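AlyGC (Glaciecola chathamensis, PDB 5GKD) is an alginate lyase of polysaccharide lyase family 6, an enzyme that cleaves alginate chains and carries bound calcium. Local coordinates at residues N133-N138 and D167-G172; V444-N449 and G469-S474. All coordinates share one frame; numbering follows the deposited sequence.

Interaction 1: residues N133-N138 and D167-G172; sequences NRFDHN and DHNYFG
Arg134 grips the carboxylate of Asp167 side-on, NE to OD1 at 2.9 Å and NH2 to OD2 at 3.0 Å, both oxygens met on their syn side. The arginine chain is extended, CG anti to the backbone N (chi1 -173°), which carries the guanidinium across to the neighbouring strand; Asp136 lies above one face, OD2 toward the rim, a contact of charges only. Asp167 OD2 also takes His168 ND1 on its anti lone pair, at 2.6 Å. With Asp167 replaced by an alanine, Arg134 would probably lose its two-nitrogen partner and His168 the acceptor that fixes its ring. Packing is tight at the buried asparagines and aspartates. CG anti to the carbonyl carbon (chi1 -64°) lets the Asn169 amide reach the neighbouring strand: ND2 bonds Phe135 O almost straight (2.8 Å, 172°), Asp167 N meeting that oxygen from the other face, and OD1 accepts Asn138 N at 2.9 Å. Asn204 OD1 likewise accepts Asn169 N, consistent with the asparagine ladder of parallel beta-helices. The Asn138 amide lies alongside, almost parallel; its ND2, over the centre of the Phe135 ring, bonds Val106 O, and its OD1 Val109 N. Looser is the partly exposed histidine side: the His137 and His168 rings are near parallel but slid apart, so that His168 CB covers the His137 face at 3.6 Å. Asp136 and Asp167 are bridged in parallel, as in successive beta-helix coils. The chemistry implies a buried salt-bridge network, reached by Arg134 from the partly exposed side, where Arg105 on Asp136, Arg165 on Asp167 and Arg134 on both probably offset the two neighbouring carboxylates.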
ATOM      1  N   ASN A 133     -29.133 -19.796  21.850  1.00 20.93           N
ATOM      2  CA  ASN A 133     -28.534 -18.577  22.359  1.00 20.23           C
ATOM      3  C   ASN A 133     -29.418 -17.367  22.076  1.00 21.67           C
ATOM      4  O   ASN A 133     -30.343 -17.408  21.261  1.00 21.47           O
ATOM      5  CB  ASN A 133     -27.143 -18.399  21.757  1.00 17.29           C
ATOM      6  CG  ASN A 133     -26.185 -19.457  22.260  1.00 20.14           C
ATOM      7  OD1 ASN A 133     -26.265 -19.842  23.423  1.00 18.94           O
ATOM      8  ND2 ASN A 133     -25.299 -19.949  21.394  1.00 18.12           N
ATOM      9  N   ARG A 134     -29.110 -16.268  22.760  1.00 19.40           N
ATOM     10  CA  ARG A 134     -29.837 -15.022  22.586  1.00 19.16           C
ATOM     11  C   ARG A 134     -28.860 -13.857  22.538  1.00 20.10           C
ATOM     12  O   ARG A 134     -27.932 -13.774  23.350  1.00 19.84           O
ATOM     13  CB  ARG A 134     -30.853 -14.806  23.714  1.00 19.32           C
ATOM     14  CG  ARG A 134     -31.743 -13.594  23.485  1.00 22.20           C
ATOM     15  CD  ARG A 134     -32.834 -13.475  24.540  1.00 21.44           C
ATOM     16  NE  ARG A 134     -33.533 -12.216  24.413  1.00 20.73           N
ATOM     17  CZ  ARG A 134     -34.308 -11.691  25.349  1.00 23.33           C
ATOM     18  NH1 ARG A 134     -34.487 -12.337  26.490  1.00 23.52           N
ATOM     19  NH2 ARG A 134     -34.900 -10.523  25.143  1.00 22.49           N
ATOM     20  N   PHE A 135     -29.070 -12.963  21.581  1.00 18.96           N
ATOM     21  CA  PHE A 135     -28.295 -11.733  21.457  1.00 19.47           C
ATOM     22  C   PHE A 135     -29.292 -10.573  21.379  1.00 18.13           C
ATOM     23  O   PHE A 135     -29.903 -10.340  20.326  1.00 18.37           O
ATOM     24  CB  PHE A 135     -27.385 -11.811  20.233  1.00 16.78           C
ATOM     25  CG  PHE A 135     -26.473 -10.638  20.071  1.00 17.41           C
ATOM     26  CD1 PHE A 135     -25.216 -10.628  20.667  1.00 17.38           C
ATOM     27  CD2 PHE A 135     -26.849  -9.560  19.285  1.00 19.03           C
ATOM     28  CE1 PHE A 135     -24.365  -9.543  20.511  1.00 16.77           C
ATOM     29  CE2 PHE A 135     -26.000  -8.488  19.110  1.00 18.03           C
ATOM     30  CZ  PHE A 135     -24.760  -8.479  19.722  1.00 16.50           C
ATOM     31  N   ASP A 136     -29.453  -9.845  22.490  1.00 17.98           N
ATOM     32  CA  ASP A 136     -30.545  -8.889  22.629  1.00 19.23           C
ATOM     33  C   ASP A 136     -30.110  -7.607  23.332  1.00 20.60           C
ATOM     34  O   ASP A 136     -29.188  -7.605  24.149  1.00 19.20           O
ATOM     35  CB  ASP A 136     -31.710  -9.504  23.409  1.00 16.74           C
ATOM     36  CG  ASP A 136     -31.356  -9.728  24.863  1.00 20.60           C
ATOM     37  OD1 ASP A 136     -30.755 -10.770  25.152  1.00 22.43           O
ATOM     38  OD2 ASP A 136     -31.644  -8.856  25.712  1.00 22.66           O
ATOM     39  N   HIS A 137     -30.819  -6.512  23.015  1.00 20.28           N
ATOM     40  CA  HIS A 137     -30.595  -5.201  23.629  1.00 16.06           C
ATOM     41  C   HIS A 137     -29.125  -4.790  23.549  1.00 20.73           C
ATOM     42  O   HIS A 137     -28.579  -4.172  24.461  1.00 18.36           O
ATOM     43  CB  HIS A 137     -31.107  -5.165  25.080  1.00 18.05           C
ATOM     44  CG  HIS A 137     -32.598  -5.340  25.199  1.00 22.74           C
ATOM     45  ND1 HIS A 137     -33.203  -6.580  25.291  1.00 21.13           N
ATOM     46  CD2 HIS A 137     -33.606  -4.431  25.212  1.00 18.81           C
ATOM     47  CE1 HIS A 137     -34.514  -6.427  25.364  1.00 17.61           C
ATOM     48  NE2 HIS A 137     -34.786  -5.136  25.317  1.00 24.26           N
ATOM     49  N   ASN A 138     -28.480  -5.110  22.434  1.00 20.95           N
ATOM     50  CA  ASN A 138     -27.104  -4.697  22.204  1.00 20.61           C
ATOM     51  C   ASN A 138     -27.055  -3.501  21.247  1.00 19.66           C
ATOM     52  O   ASN A 138     -28.066  -3.083  20.667  1.00 16.57           O
ATOM     53  CB  ASN A 138     -26.279  -5.881  21.687  1.00 15.85           C
ATOM     54  CG  ASN A 138     -26.241  -7.017  22.675  1.00 19.89           C
ATOM     55  OD1 ASN A 138     -25.734  -6.865  23.792  1.00 20.86           O
ATOM     56  ND2 ASN A 138     -26.790  -8.163  22.287  1.00 18.57           N
ATOM     57  N   ASP A 167     -32.831 -10.075  19.040  1.00 18.96           N
ATOM     58  CA  ASP A 167     -33.980  -9.209  19.236  1.00 18.84           C
ATOM     59  C   ASP A 167     -33.588  -7.923  19.938  1.00 19.92           C
ATOM     60  O   ASP A 167     -32.650  -7.893  20.733  1.00 18.36           O
ATOM     61  CB  ASP A 167     -35.087  -9.914  20.034  1.00 21.50           C
ATOM     62  CG  ASP A 167     -34.687 -10.203  21.467  1.00 21.01           C
ATOM     63  OD1 ASP A 167     -34.042 -11.233  21.694  1.00 22.17           O
ATOM     64  OD2 ASP A 167     -35.017  -9.406  22.370  1.00 22.14           O
ATOM     65  N   HIS A 168     -34.332  -6.859  19.628  1.00 18.59           N
ATOM     66  CA  HIS A 168     -34.215  -5.572  20.311  1.00 18.15           C
ATOM     67  C   HIS A 168     -32.810  -4.996  20.247  1.00 18.08           C
ATOM     68  O   HIS A 168     -32.393  -4.278  21.152  1.00 20.10           O
ATOM     69  CB  HIS A 168     -34.655  -5.688  21.772  1.00 21.63           C
ATOM     70  CG  HIS A 168     -36.099  -6.023  21.938  1.00 19.37           C
ATOM     71  ND1 HIS A 168     -36.548  -7.315  22.109  1.00 24.75           N
ATOM     72  CD2 HIS A 168     -37.199  -5.235  21.937  1.00 20.42           C
ATOM     73  CE1 HIS A 168     -37.863  -7.304  22.222  1.00 22.07           C
ATOM     74  NE2 HIS A 168     -38.280  -6.056  22.117  1.00 22.78           N
ATOM     75  N   ASN A 169     -32.058  -5.296  19.202  1.00 18.21           N
ATOM     76  CA  ASN A 169     -30.726  -4.737  19.055  1.00 16.19           C
ATOM     77  C   ASN A 169     -30.782  -3.445  18.253  1.00 21.97           C
ATOM     78  O   ASN A 169     -31.651  -3.257  17.391  1.00 20.63           O
ATOM     79  CB  ASN A 169     -29.795  -5.729  18.373  1.00 16.63           C
ATOM     80  CG  ASN A 169     -29.588  -6.977  19.204  1.00 18.26           C
ATOM     81  OD1 ASN A 169     -28.980  -6.916  20.267  1.00 18.65           O
ATOM     82  ND2 ASN A 169     -30.096  -8.110  18.728  1.00 14.59           N
ATOM     83  N   TYR A 170     -29.874  -2.533  18.573  1.00 20.00           N
ATOM     84  CA  TYR A 170     -29.654  -1.339  17.767  1.00 16.46           C
ATOM     85  C   TYR A 170     -28.481  -1.624  16.853  1.00 16.44           C
ATOM     86  O   TYR A 170     -27.333  -1.692  17.303  1.00 18.06           O
ATOM     87  CB  TYR A 170     -29.391  -0.109  18.627  1.00 17.03           C
ATOM     88  CG  TYR A 170     -29.065   1.156  17.830  1.00 17.72           C
ATOM     89  CD1 TYR A 170     -29.993   1.716  16.956  1.00 16.12           C
ATOM     90  CD2 TYR A 170     -27.839   1.795  17.981  1.00 14.17           C
ATOM     91  CE1 TYR A 170     -29.703   2.871  16.240  1.00 17.32           C
ATOM     92  CE2 TYR A 170     -27.538   2.939  17.282  1.00 16.61           C
ATOM     93  CZ  TYR A 170     -28.464   3.471  16.402  1.00 18.94           C
ATOM     94  OH  TYR A 170     -28.146   4.609  15.705  1.00 18.98           O
ATOM     95  N   PHE A 171     -28.775  -1.825  15.577  1.00 17.11           N
ATOM     96  CA  PHE A 171     -27.742  -1.875  14.553  1.00 15.93           C
ATOM     97  C   PHE A 171     -27.609  -0.459  14.017  1.00 19.77           C
ATOM     98  O   PHE A 171     -28.372  -0.033  13.139  1.00 17.98           O
ATOM     99  CB  PHE A 171     -28.086  -2.887  13.468  1.00 15.32           C
ATOM    100  CG  PHE A 171     -28.115  -4.320  13.958  1.00 15.22           C
ATOM    101  CD1 PHE A 171     -26.944  -5.005  14.212  1.00 18.87           C
ATOM    102  CD2 PHE A 171     -29.317  -4.982  14.152  1.00 16.60           C
ATOM    103  CE1 PHE A 171     -26.966  -6.328  14.664  1.00 17.21           C
ATOM    104  CE2 PHE A 171     -29.337  -6.309  14.604  1.00 19.26           C
ATOM    105  CZ  PHE A 171     -28.163  -6.970  14.860  1.00 15.90           C
ATOM    106  N   GLY A 172     -26.645   0.281  14.573  1.00 18.96           N
ATOM    107  CA  GLY A 172     -26.421   1.650  14.206  1.00 17.45           C
ATOM    108  C   GLY A 172     -25.714   1.790  12.878  1.00 18.25           C
ATOM    109  O   GLY A 172     -25.400   0.820  12.198  1.00 20.17           O
TER

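Interaction 2: residues V444-N449 and G469-S474; sequences VSPGDN and GEYWVS
Two successive rungs of a parallel beta-solenoid meet here, the short strand 447-448, with few firm backbone bonds to its neighbour, lying along strand 469-473. Their firm backbone link is Trp472 N to Gly447 O, 3.0 Å and nearly straight at the hydrogen (168°), though the donor stands above the carbonyl plane. At the entry to the rung Pro446 packs on Tyr471: its CA lies over one face of the ring, 4.2 Å from the centroid, and its CG is 4.0 Å from CZ. Val444 CG1 reaches CE2 of the same ring. The phenol is placed by CG standing anti to the carbonyl carbon (chi1 -64°), and its OH is bonded to Gln467 O. At the far end Asn449 ND2 donates to Ser474 OG at 2.9 Å, with the hydroxyl in the plane of the amide. Asp448 and Trp472 share the outer face, and Gly447 O lies at the edge of the indole. Asn449 is the residue just before helix 450-457, against which Val444 and Tyr471 pack through Thr450. Beyond strand 469-473 comes strand 493-497, where Phe496 stacks on Trp472 and Ile495 touches Tyr471 and Val473 on the inner side.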
ATOM      1  N   VAL A 444      -6.990  33.112   9.207  1.00 36.23           N
ATOM      2  CA  VAL A 444      -5.631  32.702   9.044  1.00 38.89           C
ATOM      3  C   VAL A 444      -4.968  33.745   8.200  1.00 41.25           C
ATOM      4  O   VAL A 444      -5.596  34.320   7.367  1.00 39.20           O
ATOM      5  CB  VAL A 444      -5.554  31.365   8.314  1.00 37.85           C
ATOM      6  CG1 VAL A 444      -4.152  30.840   8.343  1.00 39.10           C
ATOM      7  CG2 VAL A 444      -6.503  30.377   8.923  1.00 34.02           C
ATOM      8  N   SER A 445      -3.686  33.965   8.407  1.00 40.93           N
ATOM      9  CA  SER A 445      -2.962  34.940   7.645  1.00 42.92           C
ATOM     10  C   SER A 445      -1.707  34.403   7.004  1.00 43.83           C
ATOM     11  O   SER A 445      -1.199  33.403   7.400  1.00 42.00           O
ATOM     12  CB  SER A 445      -2.581  36.092   8.547  1.00 44.02           C
ATOM     13  OG  SER A 445      -3.600  37.039   8.528  1.00 53.99           O
ATOM     14  N   PRO A 446      -1.210  35.154   5.947  1.00 41.87           N
ATOM     15  CA  PRO A 446       0.047  34.665   5.358  1.00 44.00           C
ATOM     16  C   PRO A 446       1.182  34.802   6.343  1.00 46.75           C
ATOM     17  O   PRO A 446       0.962  35.490   7.295  1.00 53.68           O
ATOM     18  CB  PRO A 446       0.317  35.643   4.245  1.00 43.94           C
ATOM     19  CG  PRO A 446      -0.969  36.153   3.852  1.00 43.16           C
ATOM     20  CD  PRO A 446      -1.670  36.346   5.120  1.00 39.49           C
ATOM     21  N   GLY A 447       2.348  34.196   6.151  1.00 47.16           N
ATOM     22  CA  GLY A 447       2.647  33.418   4.984  1.00 49.05           C
ATOM     23  C   GLY A 447       3.648  32.272   4.984  1.00 54.94           C
ATOM     24  O   GLY A 447       4.007  31.839   3.917  1.00 56.04           O
ATOM     25  N   ASP A 448       4.118  31.794   6.128  1.00 52.41           N
ATOM     26  CA  ASP A 448       5.051  30.653   6.108  1.00 54.34           C
ATOM     27  C   ASP A 448       4.685  29.786   7.324  1.00 57.10           C
ATOM     28  O   ASP A 448       4.714  30.232   8.458  1.00 57.60           O
ATOM     29  CB  ASP A 448       6.544  30.943   6.018  1.00 59.70           C
ATOM     30  CG  ASP A 448       7.374  29.691   5.821  1.00 64.42           C
ATOM     31  OD1 ASP A 448       6.875  28.689   5.298  1.00 61.75           O
ATOM     32  OD2 ASP A 448       8.543  29.699   6.205  1.00 73.39           O
ATOM     33  N   ASN A 449       4.294  28.556   7.054  1.00 55.64           N
ATOM     34  CA  ASN A 449       3.880  27.643   8.103  1.00 52.34           C
ATOM     35  C   ASN A 449       2.640  28.069   8.789  1.00 44.72           C
ATOM     36  O   ASN A 449       2.241  27.519   9.759  1.00 45.94           O
ATOM     37  CB  ASN A 449       4.967  27.551   9.131  1.00 53.34           C
ATOM     38  CG  ASN A 449       6.031  26.587   8.745  1.00 56.95           C
ATOM     39  OD1 ASN A 449       6.734  26.084   9.592  1.00 65.53           O
ATOM     40  ND2 ASN A 449       6.164  26.327   7.468  1.00 55.96           N
ATOM     41  N   GLY A 469      -3.136  37.034   0.175  1.00 36.84           N
ATOM     42  CA  GLY A 469      -1.695  36.970   0.241  1.00 35.81           C
ATOM     43  C   GLY A 469      -1.180  35.608  -0.182  1.00 36.15           C
ATOM     44  O   GLY A 469      -1.869  34.852  -0.865  1.00 39.93           O
ATOM     45  N   GLU A 470       0.045  35.309   0.246  1.00 35.70           N
ATOM     46  CA  GLU A 470       0.800  34.144  -0.199  1.00 38.56           C
ATOM     47  C   GLU A 470       0.994  33.179   0.966  1.00 39.53           C
ATOM     48  O   GLU A 470       1.398  33.591   2.055  1.00 40.00           O
ATOM     49  CB  GLU A 470       2.159  34.563  -0.783  1.00 34.86           C
ATOM     50  CG  GLU A 470       2.052  35.333  -2.110  1.00 39.10           C
ATOM     51  CD  GLU A 470       3.399  35.580  -2.802  1.00 41.84           C
ATOM     52  OE1 GLU A 470       4.445  35.616  -2.125  1.00 37.73           O
ATOM     53  OE2 GLU A 470       3.414  35.729  -4.044  1.00 43.35           O
ATOM     54  N   TYR A 471       0.717  31.898   0.735  1.00 37.69           N
ATOM     55  CA  TYR A 471       0.883  30.863   1.758  1.00 38.57           C
ATOM     56  C   TYR A 471       1.904  29.857   1.255  1.00 32.71           C
ATOM     57  O   TYR A 471       1.592  29.033   0.392  1.00 35.25           O
ATOM     58  CB  TYR A 471      -0.441  30.185   2.074  1.00 33.54           C
ATOM     59  CG  TYR A 471      -1.442  31.118   2.683  1.00 35.90           C
ATOM     60  CD1 TYR A 471      -2.207  31.962   1.886  1.00 35.31           C
ATOM     61  CD2 TYR A 471      -1.621  31.170   4.052  1.00 34.39           C
ATOM     62  CE1 TYR A 471      -3.123  32.818   2.438  1.00 34.08           C
ATOM     63  CE2 TYR A 471      -2.531  32.030   4.615  1.00 34.81           C
ATOM     64  CZ  TYR A 471      -3.277  32.851   3.808  1.00 35.64           C
ATOM     65  OH  TYR A 471      -4.195  33.706   4.371  1.00 41.07           O
ATOM     66  N   TRP A 472       3.117  29.936   1.781  1.00 33.55           N
ATOM     67  CA  TRP A 472       4.186  29.031   1.398  1.00 33.86           C
ATOM     68  C   TRP A 472       4.144  27.826   2.328  1.00 39.86           C
ATOM     69  O   TRP A 472       3.991  27.977   3.542  1.00 39.89           O
ATOM     70  CB  TRP A 472       5.541  29.746   1.460  1.00 36.52           C
ATOM     71  CG  TRP A 472       5.654  30.791   0.391  1.00 36.24           C
ATOM     72  CD1 TRP A 472       5.190  32.066   0.446  1.00 36.54           C
ATOM     73  CD2 TRP A 472       6.218  30.625  -0.918  1.00 35.05           C
ATOM     74  NE1 TRP A 472       5.439  32.717  -0.745  1.00 40.55           N
ATOM     75  CE2 TRP A 472       6.071  31.854  -1.597  1.00 36.65           C
ATOM     76  CE3 TRP A 472       6.840  29.560  -1.577  1.00 32.48           C
ATOM     77  CZ2 TRP A 472       6.524  32.046  -2.897  1.00 33.86           C
ATOM     78  CZ3 TRP A 472       7.293  29.752  -2.862  1.00 30.20           C
ATOM     79  CH2 TRP A 472       7.133  30.988  -3.513  1.00 33.04           C
ATOM     80  N   VAL A 473       4.251  26.632   1.759  1.00 36.37           N
ATOM     81  CA  VAL A 473       3.970  25.406   2.498  1.00 32.43           C
ATOM     82  C   VAL A 473       5.186  24.504   2.387  1.00 29.15           C
ATOM     83  O   VAL A 473       5.360  23.800   1.387  1.00 34.41           O
ATOM     84  CB  VAL A 473       2.703  24.708   1.995  1.00 33.27           C
ATOM     85  CG1 VAL A 473       2.470  23.441   2.773  1.00 31.15           C
ATOM     86  CG2 VAL A 473       1.514  25.637   2.147  1.00 32.42           C
ATOM     87  N   SER A 474       6.033  24.527   3.412  1.00 28.30           N
ATOM     88  CA  SER A 474       7.243  23.727   3.473  1.00 32.14           C
ATOM     89  C   SER A 474       7.037  22.383   4.154  1.00 33.05           C
ATOM     90  O   SER A 474       7.963  21.568   4.169  1.00 34.93           O
ATOM     91  CB  SER A 474       8.341  24.496   4.217  1.00 33.84           C
ATOM     92  OG  SER A 474       7.828  25.050   5.413  1.00 41.23           O
TER

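Along the chain the two contacts come in series and neither nest nor cross. Interaction 1 closes a loop of 28 residues, one that passes through strand 150-152 before it returns to lie beside strand 134-141. Interaction 2 follows after some 270 residues and closes a shorter loop of 19 residues, through helix 450-457 and strand 462-466. The first joins neighbouring strands in the first half of the N-terminal array of parallel strands, the second at the beginning of the C-terminal array. Their centres are about 52 Å apart and their nearest atoms about 34 Å; there is no touch between them, and each joins strands of a different parallel array.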